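Side-chain contacts in Galactose/lactose metabolism regulatory protein GAL80 (Saccharomyces cerevisiae, PDB 3BTV), which represses the galactose and lactose metabolic genes of yeast by binding the activator GAL4 and blocking its action when no inducing sugar is present: residues I218-L221 with Q222-S226; Q268-L272 with N273-P277. The protein carries 1 engineered substitution. One frame throughout, in Å; residues are numbered along the deposited sequence.

Interaction 1 (I218-L221 with Q222-S226); sequences IDIL and QYMTS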
loop_
_atom_site.group_PDB
_atom_site.type_symbol
_atom_site.label_atom_id
_atom_site.label_comp_id
_atom_site.label_asym_id
_atom_site.label_seq_id
_atom_site.Cartn_x
_atom_site.Cartn_y
_atom_site.Cartn_z
ATOM N N ILE B 218 9.391 3.603 9.833
ATOM C CA ILE B 218 9.712 2.226 9.535
ATOM C C ILE B 218 10.529 1.652 10.689
ATOM O O ILE B 218 10.487 0.452 10.978
ATOM C CB ILE B 218 10.465 2.103 8.196
ATOM C CG1 ILE B 218 10.224 0.719 7.588
ATOM C CG2 ILE B 218 11.948 2.398 8.401
ATOM C CD1 ILE B 218 8.822 0.493 7.049
ATOM N N ASP B 219 11.251 2.518 11.379
ATOM C CA ASP B 219 11.997 2.041 12.531
ATOM C C ASP B 219 11.070 1.626 13.666
ATOM O O ASP B 219 11.310 0.603 14.297
ATOM C CB ASP B 219 12.994 3.070 13.068
ATOM C CG ASP B 219 13.684 2.575 14.330
ATOM O OD1 ASP B 219 14.477 1.613 14.239
ATOM O OD2 ASP B 219 13.401 3.113 15.420
ATOM N N ILE B 220 10.039 2.419 13.962
ATOM C CA ILE B 220 9.104 1.990 15.021
ATOM C C ILE B 220 8.349 0.747 14.588
ATOM O O ILE B 220 7.996 -0.095 15.418
ATOM C CB ILE B 220 8.094 3.092 15.487
ATOM C CG1 ILE B 220 7.149 3.475 14.357
ATOM C CG2 ILE B 220 8.818 4.327 16.038
ATOM C CD1 ILE B 220 6.096 4.487 14.791
ATOM N N LEU B 221 8.103 0.610 13.289
ATOM C CA LEU B 221 7.408 -0.589 12.830
ATOM C C LEU B 221 8.224 -1.819 13.190
ATOM O O LEU B 221 7.703 -2.784 13.745
ATOM C CB LEU B 221 7.153 -0.576 11.317
ATOM C CG LEU B 221 6.378 -1.829 10.902
ATOM C CD1 LEU B 221 4.931 -1.790 11.482
ATOM C CD2 LEU B 221 6.358 -1.993 9.400
ATOM N N GLN B 222 9.516 -1.776 12.874
ATOM C CA GLN B 222 10.399 -2.903 13.145
ATOM C C GLN B 222 10.553 -3.119 14.630
ATOM O O GLN B 222 10.618 -4.252 15.100
ATOM C CB GLN B 222 11.769 -2.659 12.525
ATOM C CG GLN B 222 11.738 -2.699 11.015
ATOM C CD GLN B 222 13.035 -2.194 10.419
ATOM O OE1 GLN B 222 13.891 -2.971 10.021
ATOM N NE2 GLN B 222 13.197 -0.885 10.380
ATOM N N TYR B 223 10.592 -2.021 15.368
ATOM C CA TYR B 223 10.693 -2.095 16.819
ATOM C C TYR B 223 9.449 -2.740 17.458
ATOM O O TYR B 223 9.568 -3.581 18.351
ATOM C CB TYR B 223 10.960 -0.703 17.401
ATOM C CG TYR B 223 11.233 -0.708 18.895
ATOM C CD1 TYR B 223 12.356 -1.349 19.415
ATOM C CD2 TYR B 223 10.371 -0.078 19.779
ATOM C CE1 TYR B 223 12.611 -1.354 20.769
ATOM C CE2 TYR B 223 10.622 -0.070 21.143
ATOM C CZ TYR B 223 11.735 -0.721 21.628
ATOM O OH TYR B 223 11.981 -0.731 22.977
ATOM N N MET B 224 8.261 -2.359 16.995
ATOM C CA MET B 224 6.998 -2.885 17.542
ATOM C C MET B 224 6.766 -4.354 17.205
ATOM O O MET B 224 6.186 -5.088 17.992
ATOM C CB MET B 224 5.806 -2.096 16.988
ATOM C CG MET B 224 5.597 -0.746 17.608
ATOM S SD MET B 224 4.082 0.001 16.967
ATOM C CE MET B 224 4.475 0.235 15.220
ATOM N N THR B 225 7.184 -4.769 16.012
ATOM C CA THR B 225 6.960 -6.129 15.588
ATOM C C THR B 225 8.157 -6.992 15.947
ATOM O O THR B 225 8.146 -8.197 15.743
ATOM C CB THR B 225 6.711 -6.224 14.061
ATOM O OG1 THR B 225 7.885 -5.795 13.350
ATOM C CG2 THR B 225 5.513 -5.361 13.653
ATOM N N SER B 226 9.195 -6.370 16.485
ATOM C CA SER B 226 10.441 -7.086 16.772
ATOM C C SER B 226 10.937 -7.878 15.560
ATOM O O SER B 226 11.277 -9.050 15.684
ATOM C CB SER B 226 10.265 -8.048 17.954
ATOM O OG SER B 226 9.888 -7.358 19.133
#

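Interaction 2 (Q268-L272 with N273-P277); sequences QGTLL and NGNVP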
loop_
_atom_site.group_PDB
_atom_site.type_symbol
_atom_site.label_atom_id
_atom_site.label_comp_id
_atom_site.label_asym_id
_atom_site.label_seq_id
_atom_site.Cartn_x
_atom_site.Cartn_y
_atom_site.Cartn_z
ATOM N N GLN B 268 7.338 -1.505 -0.356
ATOM C CA GLN B 268 6.685 -2.755 0.020
ATOM C C GLN B 268 7.766 -3.749 0.374
ATOM O O GLN B 268 8.875 -3.680 -0.148
ATOM C CB GLN B 268 5.764 -3.266 -1.094
ATOM C CG GLN B 268 6.489 -3.700 -2.370
ATOM C CD GLN B 268 5.529 -3.984 -3.525
ATOM O OE1 GLN B 268 5.887 -4.614 -4.530
ATOM N NE2 GLN B 268 4.309 -3.511 -3.386
ATOM N N GLY B 269 7.470 -4.652 1.291
ATOM C CA GLY B 269 8.472 -5.599 1.719
ATOM C C GLY B 269 7.931 -6.653 2.641
ATOM O O GLY B 269 6.731 -6.681 2.945
ATOM N N THR B 270 8.827 -7.516 3.099
ATOM C CA THR B 270 8.446 -8.633 3.951
ATOM C C THR B 270 9.273 -8.609 5.224
ATOM O O THR B 270 10.487 -8.407 5.176
ATOM C CB THR B 270 8.710 -9.970 3.248
ATOM O OG1 THR B 270 10.076 -10.016 2.856
ATOM C CG2 THR B 270 7.866 -10.094 2.014
ATOM N N LEU B 271 8.618 -8.815 6.360
ATOM C CA LEU B 271 9.322 -8.933 7.626
ATOM C C LEU B 271 9.983 -10.306 7.726
ATOM O O LEU B 271 9.368 -11.327 7.408
ATOM C CB LEU B 271 8.372 -8.729 8.816
ATOM C CG LEU B 271 7.721 -7.350 8.938
ATOM C CD1 LEU B 271 6.853 -7.297 10.196
ATOM C CD2 LEU B 271 8.774 -6.252 8.959
ATOM N N LEU B 272 11.235 -10.330 8.187
ATOM C CA LEU B 272 11.949 -11.593 8.394
ATOM C C LEU B 272 11.143 -12.594 9.222
ATOM O O LEU B 272 11.023 -13.767 8.871
ATOM C CB LEU B 272 13.288 -11.331 9.079
ATOM C CG LEU B 272 14.465 -11.269 8.113
ATOM C CD1 LEU B 272 15.704 -10.804 8.843
ATOM C CD2 LEU B 272 14.690 -12.641 7.446
ATOM N N ASN B 273 10.571 -12.116 10.319
ATOM C CA ASN B 273 9.772 -12.977 11.182
ATOM C C ASN B 273 8.368 -13.169 10.633
ATOM O O ASN B 273 7.507 -12.312 10.791
ATOM C CB ASN B 273 9.729 -12.419 12.609
ATOM C CG ASN B 273 11.109 -12.412 13.273
ATOM O OD1 ASN B 273 12.040 -13.084 12.813
ATOM N ND2 ASN B 273 11.242 -11.655 14.357
ATOM N N GLY B 274 8.143 -14.301 9.984
ATOM C CA GLY B 274 6.819 -14.621 9.503
ATOM C C GLY B 274 6.605 -14.253 8.049
ATOM O O GLY B 274 5.506 -14.437 7.522
ATOM N N ASN B 275 7.641 -13.729 7.392
ATOM C CA ASN B 275 7.508 -13.351 5.994
ATOM C C ASN B 275 6.277 -12.458 5.815
ATOM O O ASN B 275 5.534 -12.627 4.855
ATOM C CB ASN B 275 7.347 -14.610 5.122
ATOM C CG ASN B 275 7.590 -14.338 3.651
ATOM O OD1 ASN B 275 8.489 -13.569 3.296
ATOM N ND2 ASN B 275 6.775 -14.945 2.785
ATOM N N VAL B 276 6.068 -11.518 6.744
ATOM C CA VAL B 276 4.860 -10.672 6.752
ATOM C C VAL B 276 4.891 -9.612 5.652
ATOM O O VAL B 276 5.837 -8.834 5.569
ATOM C CB VAL B 276 4.683 -9.940 8.103
ATOM C CG1 VAL B 276 3.418 -9.048 8.099
ATOM C CG2 VAL B 276 4.642 -10.940 9.258
ATOM N N PRO B 277 3.848 -9.576 4.815
ATOM C CA PRO B 277 3.709 -8.521 3.808
ATOM C C PRO B 277 3.495 -7.151 4.460
ATOM O O PRO B 277 2.621 -6.988 5.319
ATOM C CB PRO B 277 2.441 -8.919 3.044
ATOM C CG PRO B 277 2.116 -10.319 3.478
ATOM C CD PRO B 277 2.723 -10.530 4.807
HETATM O O HOH W 1 10.327 -12.525 1.324
#

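Interaction 1 (I218-L221 with Q222-S226)
Gln222 meets Ile218 one helical turn back because its CG lies beside its own backbone N (chi1 -69°) and its chain then runs extended, which carries the amide alongside the helix. NE2 of Gln222 donates to Ile218 O at 3.1 Å. It comes from above the carbonyl plane, yet the acceptor lies nearly in the plane of the amide. The backbone N of Gln222 reaches the same oxygen from the opposite face, also at 3.1 Å. Two N-H groups therefore grip one carbonyl, and the NE2 bond limits how the amide can turn. A leucine here would probably leave Ile218 O with the backbone bond alone of this pair and lose the polar tie that holds the side chain down. Thr225 does the same near the end of the helix. Its OG1 sits between backbone N and carbonyl carbon (chi1 64°), 3.0 Å from Leu221 O, while its N takes the other face. The helix, 209-225, closes in a Schellman motif with Ser226 as the C-prime residue at positive phi. On another side, Met224 bends at its last torsion. Its CE lies 4.3 Å from Ile220 CG1 and as far from Leu221 CD1. Ile161 of helix 159-169 packs on Ile220 and Met224. Asp219 OD2 forms a salt bridge with Arg156, and Tyr223 OH is hydrogen-bonded to Asp398 O.

Interaction 2 (Q268-L272 with N273-P277)
Leu271 and Val276 form the tight part of this hairpin turn. Their side chains run next to each other in the same direction, with CB of Leu271 3.9 Å from CB of Val276. CD1 of Leu271 also reaches Val276 CB, at 4.0 Å. Both residues rest on Ile179 of the neighbouring strand 176-184. Backbone N of Leu271 donates to Val276 O at 2.9 Å. The same oxygen receives a CA-H contact from Thr270 CA, at 3.1 Å. The return bond, Val276 N to Leu271 O, is weak and long at 3.4 Å. Two residues, Asn275 and Val276, sit opposite the single residue Leu271, a G1 beta bulge. Gly274 sits at positive phi, where a side chain would jam against the preceding carbonyl oxygen. The open side is the exposed bend at Leu272, Asn273 and Gly274, tied back by Asn273 N to Ser227 OG. Asn275 OD1 lies 3.6 Å from Thr270 CB. A water donates to Asn275 OD1 at 2.9 Å and hydrogen-bonds Thr270 OG1 at 3.0 Å. Phe237 of the second subunit packs on this pair. With one short backbone bond and one weak one, the hairpin end probably depends as much on the Leu271 and Val276 packing and the water link as on its backbone pairing.

Along the chain, interaction 1 comes first and is complete before interaction 2 begins, so the two neither nest nor cross. Interaction 1 closes successive turns at the end of helix 209-225. The chain then enters strand 229-237, and later strand 264-271 pairs with it. Interaction 2 closes the hairpin from that strand into 276-283. The centres lie about 12 Å apart, and the contacts touch. Ser226 O is 2.9 Å from Asn273 ND2, and Thr225 OG1 is 3.6 Å from Leu271 CD1. Ile176 and Ile179 of strand 176-184 touch both contacts. Together they join the helix end to the large mixed sheet of the C-terminal domain.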